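O-methyltransferase family 3 (Niastella koreensis, PDB 7CVW) catalyses the magnesium-dependent transfer of a methyl group from S-adenosyl-L-methionine to catechol-like compounds, methylating protocatechuic acid at its meta and para hydroxyls without regiospecificity. Local coordinates at residues 57-62 with 80-85; 140-145 with 180-185; 35-40 with 92-97; 161-166 with 215-220. All coordinates share one frame; numbering follows the deposited sequence.

In the fold
From the N terminus, contact 3 opens first: the loop after helix 22-34 meets the start of helix 92-104 and closes a long excursion. Nested inside it, contact 1 pairs the beginnings of strands 60-64 and 84-89, closing a beta-alpha-beta unit. Both precede contacts 2 and 4, whose segments alternate along the chain. Contact 2 sets the loop after strand 133-138 against the start of helix 181-195, whereas contact 4 joins strand 160-165 to the antiparallel strand 213-220. These last two touch each other through Y145 with D165 and K142 with N166. Contacts 1 and 4 lie in the same seven-stranded sheet; contacts 2 and 3 both reach the bound S-adenosyl-L-homocysteine.

Contact 1 (57-62 with 80-85); sequences QAKNIL and PKNGRL
The carbonyl of A58 faces P80, with O 3.4 Å from the ring's CD, just before strand 60-64 begins. K59 follows with its CG anti to the backbone N (chi1 175°), and its extended chain crosses the N82 side chain at about a right angle; CE passes 4.0 Å from ND2. The backbone of K59 opens the parallel ladder: R84 N donates to K59 O at 2.8 Å. At N60 the amide oxygen turns to the aliphatic base of R84, OD1 lying 3.8 Å from CB, while the guanidinium bends back so that NH1 bonds G83 O at 2.7 Å. I61 N then donates to R84 O (2.9 Å), and on the other face of the sheet I61 CG2 rests on L85 CD1 at 3.7 Å. The two strands belong to the first beta-alpha-beta crossover of the Rossmann-like methyltransferase fold, whose helix 70-76 packs on L85. Backbone bonds set the register; side chains add only van der Waals contact, polar and more exposed at N60-R84, apolar and buried at I61-L85.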
loop_
_atom_site.group_PDB
_atom_site.type_symbol
_atom_site.label_atom_id
_atom_site.label_comp_id
_atom_site.label_asym_id
_atom_site.label_seq_id
_atom_site.Cartn_x
_atom_site.Cartn_y
_atom_site.Cartn_z
ATOM N N GLN A 57 -11.961 -3.980 -5.848
ATOM C CA GLN A 57 -13.414 -3.922 -6.175
ATOM C C GLN A 57 -14.134 -4.917 -5.264
ATOM O O GLN A 57 -14.955 -5.724 -5.727
ATOM C CB GLN A 57 -13.608 -4.207 -7.661
ATOM C CG GLN A 57 -12.860 -3.199 -8.520
ATOM C CD GLN A 57 -13.168 -3.410 -9.974
ATOM O OE1 GLN A 57 -12.690 -4.356 -10.592
ATOM N NE2 GLN A 57 -13.994 -2.533 -10.510
ATOM N N ALA A 58 -13.810 -4.867 -3.974
ATOM C CA ALA A 58 -14.283 -5.872 -3.009
ATOM C C ALA A 58 -15.810 -5.830 -2.902
ATOM O O ALA A 58 -16.400 -4.757 -2.738
ATOM C CB ALA A 58 -13.628 -5.672 -1.670
ATOM N N LYS A 59 -16.415 -7.000 -2.997
ATOM C CA LYS A 59 -17.843 -7.238 -2.685
ATOM C C LYS A 59 -17.968 -8.117 -1.432
ATOM O O LYS A 59 -19.031 -8.086 -0.786
ATOM C CB LYS A 59 -18.529 -7.895 -3.887
ATOM C CG LYS A 59 -19.973 -8.302 -3.631
ATOM C CD LYS A 59 -20.655 -9.065 -4.754
ATOM C CE LYS A 59 -22.052 -9.485 -4.350
ATOM N NZ LYS A 59 -22.667 -10.317 -5.400
ATOM N N ASN A 60 -16.942 -8.911 -1.120
ATOM C CA ASN A 60 -16.941 -9.877 0.003
ATOM C C ASN A 60 -15.614 -9.741 0.741
ATOM O O ASN A 60 -14.563 -10.010 0.156
ATOM C CB ASN A 60 -17.200 -11.299 -0.482
ATOM C CG ASN A 60 -18.645 -11.479 -0.899
ATOM O OD1 ASN A 60 -19.548 -11.411 -0.066
ATOM N ND2 ASN A 60 -18.884 -11.650 -2.191
ATOM N N ILE A 61 -15.676 -9.321 1.993
ATOM C CA ILE A 61 -14.456 -9.072 2.802
ATOM C C ILE A 61 -14.529 -9.932 4.056
ATOM O O ILE A 61 -15.645 -10.082 4.628
ATOM C CB ILE A 61 -14.278 -7.580 3.125
ATOM C CG1 ILE A 61 -14.066 -6.748 1.851
ATOM C CG2 ILE A 61 -13.119 -7.393 4.095
ATOM C CD1 ILE A 61 -14.085 -5.284 2.115
ATOM N N LEU A 62 -13.395 -10.513 4.444
ATOM C CA LEU A 62 -13.264 -11.275 5.711
ATOM C C LEU A 62 -12.269 -10.553 6.589
ATOM O O LEU A 62 -11.173 -10.246 6.110
ATOM C CB LEU A 62 -12.780 -12.700 5.431
ATOM C CG LEU A 62 -12.480 -13.589 6.637
ATOM C CD1 LEU A 62 -13.702 -13.831 7.508
ATOM C CD2 LEU A 62 -11.955 -14.914 6.151
ATOM N N PRO A 80 -20.102 -2.273 -2.163
ATOM C CA PRO A 80 -21.372 -1.903 -2.778
ATOM C C PRO A 80 -22.514 -2.242 -1.810
ATOM O O PRO A 80 -22.286 -2.914 -0.806
ATOM C CB PRO A 80 -21.360 -2.745 -4.060
ATOM C CG PRO A 80 -20.613 -4.001 -3.669
ATOM C CD PRO A 80 -19.512 -3.480 -2.760
ATOM N N LYS A 81 -23.743 -1.800 -2.101
ATOM C CA LYS A 81 -24.867 -1.993 -1.142
ATOM C C LYS A 81 -25.182 -3.485 -0.956
ATOM O O LYS A 81 -25.686 -3.832 0.139
ATOM C CB LYS A 81 -26.120 -1.194 -1.525
ATOM C CG LYS A 81 -26.928 -0.744 -0.314
ATOM C CD LYS A 81 -27.973 0.334 -0.583
ATOM C CE LYS A 81 -29.091 -0.140 -1.481
ATOM N NZ LYS A 81 -29.944 0.992 -1.906
ATOM N N ASN A 82 -24.879 -4.338 -1.937
ATOM C CA ASN A 82 -25.133 -5.804 -1.857
ATOM C C ASN A 82 -23.873 -6.548 -1.384
ATOM O O ASN A 82 -23.867 -7.804 -1.441
ATOM C CB ASN A 82 -25.632 -6.386 -3.187
ATOM C CG ASN A 82 -24.635 -6.345 -4.325
ATOM O OD1 ASN A 82 -23.612 -5.675 -4.264
ATOM N ND2 ASN A 82 -24.965 -7.016 -5.416
ATOM N N GLY A 83 -22.839 -5.806 -0.969
ATOM C CA GLY A 83 -21.576 -6.399 -0.496
ATOM C C GLY A 83 -21.680 -6.824 0.951
ATOM O O GLY A 83 -22.620 -6.417 1.646
ATOM N N ARG A 84 -20.734 -7.632 1.419
ATOM C CA ARG A 84 -20.769 -8.185 2.784
ATOM C C ARG A 84 -19.366 -8.193 3.368
ATOM O O ARG A 84 -18.389 -8.426 2.626
ATOM C CB ARG A 84 -21.346 -9.605 2.767
ATOM C CG ARG A 84 -22.804 -9.692 2.333
ATOM C CD ARG A 84 -23.755 -9.055 3.336
ATOM N NE ARG A 84 -25.149 -9.120 2.903
ATOM C CZ ARG A 84 -25.802 -8.188 2.201
ATOM N NH1 ARG A 84 -25.218 -7.061 1.827
ATOM N NH2 ARG A 84 -27.070 -8.396 1.879
ATOM N N LEU A 85 -19.280 -7.936 4.661
ATOM C CA LEU A 85 -18.036 -8.139 5.430
ATOM C C LEU A 85 -18.356 -9.055 6.611
ATOM O O LEU A 85 -19.273 -8.781 7.393
ATOM C CB LEU A 85 -17.489 -6.781 5.866
ATOM C CG LEU A 85 -16.086 -6.793 6.475
ATOM C CD1 LEU A 85 -15.421 -5.444 6.287
ATOM C CD2 LEU A 85 -16.126 -7.170 7.938
#

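Contact 2 (140-145 with 180-185); sequences ADKPPY and EPAVQG. With SAH (S-adenosyl-L-homocysteine), chain E.
K142 and A182 meet through aliphatic carbon, CB of the lysine lying 4.0 Å from CB of the alanine. Beside them the rings of P143 and P181 lie side by side and point the same way, CG of P143 being 4.2 Å from CB of P181. The backbones also meet at G185, whose CA lies 3.7 Å from K142 O and against P143 CA; having no side chain, the glycine lets the loop rest on the helix. A water ties the two backbones together, donating to P143 O at 2.7 Å and to G185 O at 2.8 Å.

The loop after strand 133-138 ends in a type I turn from K142 to Y145, which leads into helix 145-154 at the C-terminal edge of the Rossmann-like sheet, where cofactor and metal bind. The K142 chain touches A182 with its base but bends at chi2 (-55°), which carries its amino group away from the helix. There NZ donates to A140 O at 2.8 Å, in the carbonyl plane, and to Y145 OH at 2.9 Å. It also bonds N166 OD1, a magnesium ligand, linking the loop to the metal site. Y145 OH bonds D165 O as well. A140 CB, 3.7 Å from N3 of S-adenosyl-L-homocysteine, and the D141 carboxylate lie over the same adenine face, the carboxylate above its N6 end; Y148 OH hydrogen-bonds D141 OD1.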
loop_
_atom_site.group_PDB
_atom_site.type_symbol
_atom_site.label_atom_id
_atom_site.label_comp_id
_atom_site.label_asym_id
_atom_site.label_seq_id
_atom_site.Cartn_x
_atom_site.Cartn_y
_atom_site.Cartn_z
ATOM N N ALA A 140 -6.035 -10.657 14.324
ATOM C CA ALA A 140 -6.567 -11.162 15.608
ATOM C C ALA A 140 -5.401 -11.471 16.549
ATOM O O ALA A 140 -4.558 -10.655 16.673
ATOM C CB ALA A 140 -7.409 -12.390 15.354
ATOM N N ASP A 141 -5.465 -12.600 17.251
ATOM C CA ASP A 141 -4.298 -13.017 18.059
ATOM C C ASP A 141 -3.131 -13.308 17.119
ATOM O O ASP A 141 -3.370 -13.641 15.940
ATOM C CB ASP A 141 -4.666 -14.176 18.983
ATOM C CG ASP A 141 -5.365 -15.351 18.312
ATOM O OD1 ASP A 141 -5.974 -15.161 17.246
ATOM O OD2 ASP A 141 -5.289 -16.466 18.864
ATOM N N LYS A 142 -1.914 -13.150 17.632
ATOM C CA LYS A 142 -0.714 -13.101 16.765
ATOM C C LYS A 142 -0.057 -14.465 16.580
ATOM O O LYS A 142 0.375 -14.793 15.478
ATOM C CB LYS A 142 0.224 -12.007 17.281
ATOM C CG LYS A 142 -0.465 -10.675 17.552
ATOM C CD LYS A 142 -1.244 -10.134 16.338
ATOM C CE LYS A 142 -1.903 -8.790 16.599
ATOM N NZ LYS A 142 -3.038 -8.512 15.680
ATOM N N PRO A 143 0.098 -15.315 17.619
ATOM C CA PRO A 143 0.759 -16.605 17.423
ATOM C C PRO A 143 0.260 -17.443 16.255
ATOM O O PRO A 143 1.093 -18.056 15.571
ATOM C CB PRO A 143 0.576 -17.285 18.786
ATOM C CG PRO A 143 0.595 -16.131 19.716
ATOM C CD PRO A 143 -0.247 -15.071 19.026
ATOM N N PRO A 144 -1.061 -17.566 16.003
ATOM C CA PRO A 144 -1.573 -18.403 14.909
ATOM C C PRO A 144 -1.715 -17.726 13.536
ATOM O O PRO A 144 -2.344 -18.282 12.655
ATOM C CB PRO A 144 -2.954 -18.851 15.392
ATOM C CG PRO A 144 -3.382 -17.836 16.397
ATOM C CD PRO A 144 -2.163 -17.049 16.819
ATOM N N TYR A 145 -1.131 -16.557 13.348
ATOM C CA TYR A 145 -1.210 -15.875 12.027
ATOM C C TYR A 145 -0.844 -16.859 10.917
ATOM O O TYR A 145 -1.488 -16.880 9.878
ATOM C CB TYR A 145 -0.245 -14.704 11.939
ATOM C CG TYR A 145 -0.817 -13.344 12.207
ATOM C CD1 TYR A 145 -1.812 -13.143 13.148
ATOM C CD2 TYR A 145 -0.254 -12.230 11.599
ATOM C CE1 TYR A 145 -2.313 -11.876 13.402
ATOM C CE2 TYR A 145 -0.725 -10.959 11.860
ATOM C CZ TYR A 145 -1.745 -10.775 12.782
ATOM O OH TYR A 145 -2.210 -9.524 13.074
ATOM N N GLU A 180 8.717 -13.069 23.246
ATOM C CA GLU A 180 7.393 -12.404 23.218
ATOM C C GLU A 180 6.494 -13.170 22.254
ATOM O O GLU A 180 6.868 -13.342 21.102
ATOM C CB GLU A 180 7.584 -10.965 22.757
ATOM C CG GLU A 180 6.387 -10.069 22.928
ATOM C CD GLU A 180 6.729 -8.584 22.815
ATOM O OE1 GLU A 180 7.926 -8.215 22.994
ATOM O OE2 GLU A 180 5.796 -7.808 22.514
ATOM N N PRO A 181 5.347 -13.724 22.691
ATOM C CA PRO A 181 4.464 -14.464 21.794
ATOM C C PRO A 181 4.161 -13.729 20.482
ATOM O O PRO A 181 4.144 -14.387 19.448
ATOM C CB PRO A 181 3.188 -14.647 22.639
ATOM C CG PRO A 181 3.691 -14.689 24.052
ATOM C CD PRO A 181 4.864 -13.736 24.088
ATOM N N ALA A 182 3.866 -12.440 20.548
ATOM C CA ALA A 182 3.423 -11.667 19.361
ATOM C C ALA A 182 4.603 -11.541 18.381
ATOM O O ALA A 182 4.368 -11.510 17.168
ATOM C CB ALA A 182 2.860 -10.344 19.775
ATOM N N VAL A 183 5.826 -11.493 18.889
ATOM C CA VAL A 183 7.029 -11.338 18.022
ATOM C C VAL A 183 7.315 -12.700 17.395
ATOM O O VAL A 183 7.593 -12.768 16.195
ATOM C CB VAL A 183 8.223 -10.781 18.811
ATOM C CG1 VAL A 183 9.501 -10.788 17.984
ATOM C CG2 VAL A 183 7.932 -9.386 19.332
ATOM N N GLN A 184 7.249 -13.777 18.172
ATOM C CA GLN A 184 7.427 -15.133 17.607
ATOM C C GLN A 184 6.348 -15.396 16.547
ATOM O O GLN A 184 6.662 -15.979 15.470
ATOM C CB GLN A 184 7.350 -16.199 18.695
ATOM C CG GLN A 184 8.429 -16.071 19.747
ATOM C CD GLN A 184 8.349 -17.187 20.762
ATOM O OE1 GLN A 184 7.401 -17.970 20.793
ATOM N NE2 GLN A 184 9.364 -17.278 21.600
ATOM N N GLY A 185 5.112 -14.990 16.813
ATOM C CA GLY A 185 4.021 -15.199 15.847
ATOM C C GLY A 185 4.306 -14.473 14.552
ATOM O O GLY A 185 4.095 -15.049 13.475
HETATM N N SAH E . -8.782 -4.905 13.517
HETATM C CA SAH E . -9.114 -4.147 14.740
HETATM C CB SAH E . -8.167 -4.526 15.888
HETATM C CG SAH E . -8.193 -5.970 16.262
HETATM S SD SAH E . -7.343 -6.076 17.889
HETATM C C SAH E . -8.985 -2.664 14.385
HETATM O O SAH E . -9.860 -1.941 14.700
HETATM O OXT SAH E . -7.987 -2.355 13.830
HETATM C "C5'" SAH E . -7.265 -7.884 18.090
HETATM C "C4'" SAH E . -8.628 -8.474 18.330
HETATM O "O4'" SAH E . -8.497 -9.888 18.145
HETATM C "C3'" SAH E . -9.215 -8.296 19.748
HETATM O "O3'" SAH E . -10.523 -7.756 19.731
HETATM C "C2'" SAH E . -9.216 -9.712 20.329
HETATM O "O2'" SAH E . -10.253 -9.956 21.239
HETATM C "C1'" SAH E . -9.347 -10.523 19.054
HETATM N N9 SAH E . -8.957 -11.909 19.172
HETATM C C8 SAH E . -8.044 -12.456 20.024
HETATM N N7 SAH E . -7.947 -13.751 19.908
HETATM C C5 SAH E . -8.850 -14.083 18.919
HETATM C C6 SAH E . -9.214 -15.306 18.323
HETATM N N6 SAH E . -8.711 -16.470 18.678
HETATM N N1 SAH E . -10.153 -15.276 17.374
HETATM C C2 SAH E . -10.670 -14.097 17.029
HETATM N N3 SAH E . -10.421 -12.899 17.527
HETATM C C4 SAH E . -9.475 -12.949 18.457
HETATM O O HOH W 1 2.261 -17.200 13.241
#

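Contact 3 (35-40 with 92-97); sequences GMPAIS and PKHAAV. With SAH (S-adenosyl-L-homocysteine), chain E.
M36 and H94 form the nearest backbone pair, yet their CA atoms remain 7.5 Å apart, so side chains bridge the gap between the loop and the first turns of helix 92-104. The loop leaves helix 22-34 through a Schellman motif ending at G35, and the helix follows strand 84-89 of the Rossmann-like fold; together they wall one side of the cofactor pocket. M36 fills the space between them. Its chain runs past the imidazole in the opposite direction and bends at chi3 (66°), which lays the methyl CE over one face of the H94 ring, 3.8 Å from the centroid and 20° off the normal, as a CH-pi contact. Nearer its base, M36 CG lies 3.6 Å from H94 NE2, and SD packs against V97 CG1 at 3.9 Å. P37 CD approaches the ring obliquely. K93 CE rests on M36 CG, while the lysine's amino group bonds A34 O and reaches G35 O only weakly, at 3.5 Å. With M36 against its face, the imidazole presents its edge to the ribose of S-adenosyl-L-homocysteine: H94 ND1 donates to O3' at 2.9 Å, with an N-H...O angle of 162°.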
loop_
_atom_site.group_PDB
_atom_site.type_symbol
_atom_site.label_atom_id
_atom_site.label_comp_id
_atom_site.label_asym_id
_atom_site.label_seq_id
_atom_site.Cartn_x
_atom_site.Cartn_y
_atom_site.Cartn_z
ATOM N N GLY A 35 -13.379 -0.726 28.559
ATOM C CA GLY A 35 -12.177 -1.347 29.145
ATOM C C GLY A 35 -11.459 -2.219 28.131
ATOM O O GLY A 35 -10.907 -3.268 28.492
ATOM N N MET A 36 -11.403 -1.756 26.885
ATOM C CA MET A 36 -10.766 -2.493 25.745
ATOM C C MET A 36 -9.437 -1.852 25.418
ATOM O O MET A 36 -9.291 -0.653 25.587
ATOM C CB MET A 36 -11.708 -2.468 24.538
ATOM C CG MET A 36 -12.961 -3.317 24.722
ATOM S SD MET A 36 -14.284 -3.029 23.498
ATOM C CE MET A 36 -13.472 -3.625 22.019
ATOM N N PRO A 37 -8.464 -2.634 24.916
ATOM C CA PRO A 37 -7.168 -2.064 24.565
ATOM C C PRO A 37 -7.268 -1.092 23.378
ATOM O O PRO A 37 -8.059 -1.309 22.473
ATOM C CB PRO A 37 -6.318 -3.292 24.262
ATOM C CG PRO A 37 -7.315 -4.339 23.830
ATOM C CD PRO A 37 -8.569 -4.068 24.630
ATOM N N ALA A 38 -6.453 -0.037 23.427
ATOM C CA ALA A 38 -6.440 1.066 22.438
ATOM C C ALA A 38 -5.570 0.639 21.263
ATOM O O ALA A 38 -4.502 1.200 21.094
ATOM C CB ALA A 38 -5.912 2.345 23.062
ATOM N N ILE A 39 -5.979 -0.387 20.534
ATOM C CA ILE A 39 -5.102 -1.025 19.512
ATOM C C ILE A 39 -5.774 -1.076 18.138
ATOM O O ILE A 39 -5.334 -1.890 17.313
ATOM C CB ILE A 39 -4.634 -2.403 19.998
ATOM C CG1 ILE A 39 -5.769 -3.409 20.213
ATOM C CG2 ILE A 39 -3.779 -2.227 21.253
ATOM C CD1 ILE A 39 -5.329 -4.814 20.586
ATOM N N SER A 40 -6.766 -0.231 17.873
ATOM C CA SER A 40 -7.345 -0.105 16.508
ATOM C C SER A 40 -6.259 0.298 15.530
ATOM O O SER A 40 -5.286 0.957 15.935
ATOM C CB SER A 40 -8.433 0.936 16.405
ATOM O OG SER A 40 -9.475 0.743 17.360
ATOM N N PRO A 92 -16.725 -11.917 23.612
ATOM C CA PRO A 92 -18.130 -11.541 23.446
ATOM C C PRO A 92 -18.428 -10.074 23.787
ATOM O O PRO A 92 -19.327 -9.492 23.184
ATOM C CB PRO A 92 -18.863 -12.490 24.405
ATOM C CG PRO A 92 -17.943 -13.679 24.488
ATOM C CD PRO A 92 -16.567 -13.063 24.527
ATOM N N LYS A 93 -17.664 -9.511 24.733
ATOM C CA LYS A 93 -17.792 -8.090 25.120
ATOM C C LYS A 93 -17.341 -7.209 23.953
ATOM O O LYS A 93 -18.052 -6.246 23.569
ATOM C CB LYS A 93 -16.961 -7.795 26.367
ATOM C CG LYS A 93 -17.021 -6.356 26.842
ATOM C CD LYS A 93 -15.996 -6.014 27.880
ATOM C CE LYS A 93 -14.614 -5.776 27.316
ATOM N NZ LYS A 93 -13.696 -5.302 28.372
ATOM N N HIS A 94 -16.181 -7.515 23.362
ATOM C CA HIS A 94 -15.695 -6.787 22.170
ATOM C C HIS A 94 -16.726 -6.881 21.051
ATOM O O HIS A 94 -17.050 -5.867 20.453
ATOM C CB HIS A 94 -14.369 -7.368 21.691
ATOM C CG HIS A 94 -13.249 -7.149 22.638
ATOM N ND1 HIS A 94 -11.931 -7.269 22.237
ATOM C CD2 HIS A 94 -13.224 -6.810 23.946
ATOM C CE1 HIS A 94 -11.145 -7.001 23.264
ATOM N NE2 HIS A 94 -11.916 -6.720 24.342
ATOM N N ALA A 95 -17.270 -8.068 20.824
ATOM C CA ALA A 95 -18.222 -8.282 19.713
ATOM C C ALA A 95 -19.467 -7.427 19.955
ATOM O O ALA A 95 -20.016 -6.886 18.981
ATOM C CB ALA A 95 -18.535 -9.751 19.595
ATOM N N ALA A 96 -19.937 -7.337 21.199
ATOM C CA ALA A 96 -21.156 -6.545 21.535
ATOM C C ALA A 96 -20.875 -5.054 21.292
ATOM O O ALA A 96 -21.771 -4.330 20.793
ATOM C CB ALA A 96 -21.600 -6.777 22.956
ATOM N N VAL A 97 -19.687 -4.593 21.678
ATOM C CA VAL A 97 -19.279 -3.182 21.475
ATOM C C VAL A 97 -19.173 -2.899 19.986
ATOM O O VAL A 97 -19.743 -1.870 19.538
ATOM C CB VAL A 97 -17.976 -2.864 22.214
ATOM C CG1 VAL A 97 -17.434 -1.496 21.821
ATOM C CG2 VAL A 97 -18.220 -2.962 23.701
HETATM N N SAH E . -8.782 -4.905 13.517
HETATM C CA SAH E . -9.114 -4.147 14.740
HETATM C CB SAH E . -8.167 -4.526 15.888
HETATM C CG SAH E . -8.193 -5.970 16.262
HETATM S SD SAH E . -7.343 -6.076 17.889
HETATM C C SAH E . -8.985 -2.664 14.385
HETATM O O SAH E . -9.860 -1.941 14.700
HETATM O OXT SAH E . -7.987 -2.355 13.830
HETATM C "C5'" SAH E . -7.265 -7.884 18.090
HETATM C "C4'" SAH E . -8.628 -8.474 18.330
HETATM O "O4'" SAH E . -8.497 -9.888 18.145
HETATM C "C3'" SAH E . -9.215 -8.296 19.748
HETATM O "O3'" SAH E . -10.523 -7.756 19.731
HETATM C "C2'" SAH E . -9.216 -9.712 20.329
HETATM O "O2'" SAH E . -10.253 -9.956 21.239
HETATM C "C1'" SAH E . -9.347 -10.523 19.054
HETATM N N9 SAH E . -8.957 -11.909 19.172
HETATM C C8 SAH E . -8.044 -12.456 20.024
HETATM N N7 SAH E . -7.947 -13.751 19.908
HETATM C C5 SAH E . -8.850 -14.083 18.919
HETATM C C6 SAH E . -9.214 -15.306 18.323
HETATM N N6 SAH E . -8.711 -16.470 18.678
HETATM N N1 SAH E . -10.153 -15.276 17.374
HETATM C C2 SAH E . -10.670 -14.097 17.029
HETATM N N3 SAH E . -10.421 -12.899 17.527
HETATM C C4 SAH E . -9.475 -12.949 18.457
#

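Contact 4 (161-166 with 215-220); sequences LIVADN and MALAIV. With MG (magnesium ion), chain C.
M215 lies across D165 and V163 with its chain extended beyond CG. Its CG and CE both border the aspartate, coming within 3.3 and 3.4 Å of D165 OD1, while its SD meets V163 CG1 at 3.8 Å. The D165 carboxylate divides its work: OD1 faces the thioether chain and OD2 binds magnesium at 2.4 Å. N166 OD1 also binds the ion at 2.4 Å, joined by two waters and D139, so the consecutive residues D165 and N166 supply two of the three protein ligands. On the other face, A164 CB lies 4.2 Å from A216 CB, and the I162 and V220 side chains meet at a slant, CD1 of I162 lying 3.8 Å from CG2 of V220. Behind these side chains runs an antiparallel ladder in which I162 with A218 and A164 with A216 are the hydrogen-bonded pairs; I162 N donates to A218 O at 2.8 Å, almost straight at 173°. Strand 160-165 also pairs in parallel with strand 133-138, and strand 213-220 is flanked by 199-206. Helix 43-55 covers the V163 and M215 face, where L55 of the second subunit also packs on L161 and I219, while helices 145-154 and 181-195 cover the other.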
loop_
_atom_site.group_PDB
_atom_site.type_symbol
_atom_site.label_atom_id
_atom_site.label_comp_id
_atom_site.label_asym_id
_atom_site.label_seq_id
_atom_site.Cartn_x
_atom_site.Cartn_y
_atom_site.Cartn_z
ATOM N N LEU A 161 -6.607 -10.257 -2.166
ATOM C CA LEU A 161 -5.601 -9.529 -1.380
ATOM C C LEU A 161 -5.747 -9.976 0.060
ATOM O O LEU A 161 -6.862 -9.831 0.617
ATOM C CB LEU A 161 -5.841 -8.027 -1.489
ATOM C CG LEU A 161 -4.963 -7.169 -0.594
ATOM C CD1 LEU A 161 -3.504 -7.285 -0.978
ATOM C CD2 LEU A 161 -5.436 -5.717 -0.644
ATOM N N ILE A 162 -4.644 -10.441 0.651
ATOM C CA ILE A 162 -4.578 -10.797 2.085
ATOM C C ILE A 162 -3.622 -9.808 2.729
ATOM O O ILE A 162 -2.494 -9.635 2.242
ATOM C CB ILE A 162 -4.133 -12.251 2.313
ATOM C CG1 ILE A 162 -5.024 -13.221 1.550
ATOM C CG2 ILE A 162 -4.133 -12.553 3.805
ATOM C CD1 ILE A 162 -4.473 -14.615 1.421
ATOM N N VAL A 163 -4.104 -9.136 3.764
ATOM C CA VAL A 163 -3.336 -8.138 4.545
ATOM C C VAL A 163 -3.220 -8.668 5.965
ATOM O O VAL A 163 -4.251 -9.116 6.508
ATOM C CB VAL A 163 -4.042 -6.773 4.536
ATOM C CG1 VAL A 163 -3.267 -5.751 5.350
ATOM C CG2 VAL A 163 -4.269 -6.289 3.127
ATOM N N ALA A 164 -2.033 -8.636 6.545
ATOM C CA ALA A 164 -1.817 -9.076 7.936
ATOM C C ALA A 164 -1.171 -7.931 8.701
ATOM O O ALA A 164 -0.102 -7.468 8.271
ATOM C CB ALA A 164 -0.955 -10.322 8.001
ATOM N N ASP A 165 -1.788 -7.474 9.788
ATOM C CA ASP A 165 -1.253 -6.326 10.555
ATOM C C ASP A 165 -0.238 -6.801 11.602
ATOM O O ASP A 165 -0.320 -7.953 12.063
ATOM C CB ASP A 165 -2.388 -5.538 11.216
ATOM C CG ASP A 165 -2.018 -4.159 11.715
ATOM O OD1 ASP A 165 -1.068 -3.583 11.158
ATOM O OD2 ASP A 165 -2.708 -3.654 12.651
ATOM N N ASN A 166 0.662 -5.895 12.007
ATOM C CA ASN A 166 1.518 -6.086 13.216
ATOM C C ASN A 166 2.563 -7.182 12.981
ATOM O O ASN A 166 2.760 -8.051 13.851
ATOM C CB ASN A 166 0.689 -6.404 14.464
ATOM C CG ASN A 166 -0.449 -5.422 14.685
ATOM O OD1 ASN A 166 -1.609 -5.825 14.667
ATOM N ND2 ASN A 166 -0.134 -4.149 14.871
ATOM N N MET A 215 2.720 -4.014 7.943
ATOM C CA MET A 215 1.632 -4.876 7.438
ATOM C C MET A 215 2.191 -5.723 6.305
ATOM O O MET A 215 2.884 -5.164 5.424
ATOM C CB MET A 215 0.450 -4.063 6.916
ATOM C CG MET A 215 -0.306 -3.370 7.997
ATOM S SD MET A 215 -1.959 -2.856 7.404
ATOM C CE MET A 215 -2.394 -1.698 8.710
ATOM N N ALA A 216 1.826 -6.996 6.268
ATOM C CA ALA A 216 2.118 -7.854 5.092
ATOM C C ALA A 216 0.980 -7.700 4.087
ATOM O O ALA A 216 -0.174 -7.631 4.487
ATOM C CB ALA A 216 2.257 -9.296 5.467
ATOM N N LEU A 217 1.326 -7.650 2.805
ATOM C CA LEU A 217 0.341 -7.592 1.706
ATOM C C LEU A 217 0.650 -8.750 0.773
ATOM O O LEU A 217 1.807 -8.862 0.352
ATOM C CB LEU A 217 0.466 -6.264 0.951
ATOM C CG LEU A 217 -0.333 -5.083 1.499
ATOM C CD1 LEU A 217 0.152 -4.662 2.858
ATOM C CD2 LEU A 217 -0.308 -3.908 0.517
ATOM N N ALA A 218 -0.347 -9.563 0.456
ATOM C CA ALA A 218 -0.155 -10.742 -0.415
ATOM C C ALA A 218 -1.296 -10.822 -1.421
ATOM O O ALA A 218 -2.462 -10.657 -1.031
ATOM C CB ALA A 218 -0.063 -11.974 0.443
ATOM N N ILE A 219 -0.969 -11.115 -2.675
ATOM C CA ILE A 219 -1.979 -11.359 -3.730
ATOM C C ILE A 219 -1.918 -12.826 -4.118
ATOM O O ILE A 219 -0.844 -13.334 -4.470
ATOM C CB ILE A 219 -1.795 -10.429 -4.931
ATOM C CG1 ILE A 219 -1.721 -8.977 -4.486
ATOM C CG2 ILE A 219 -2.922 -10.665 -5.920
ATOM C CD1 ILE A 219 -1.348 -8.056 -5.600
ATOM N N VAL A 220 -3.072 -13.491 -4.050
ATOM C CA VAL A 220 -3.201 -14.937 -4.364
ATOM C C VAL A 220 -3.027 -15.156 -5.882
ATOM O O VAL A 220 -3.703 -14.493 -6.672
ATOM C CB VAL A 220 -4.529 -15.498 -3.830
ATOM C CG1 VAL A 220 -4.671 -16.966 -4.192
ATOM C CG2 VAL A 220 -4.615 -15.315 -2.321
HETATM MG MG MG C . -3.701 -4.606 14.592
HETATM O O HOH W 2 -5.180 -2.748 14.803
HETATM O O HOH W 3 -4.271 -5.927 16.637
#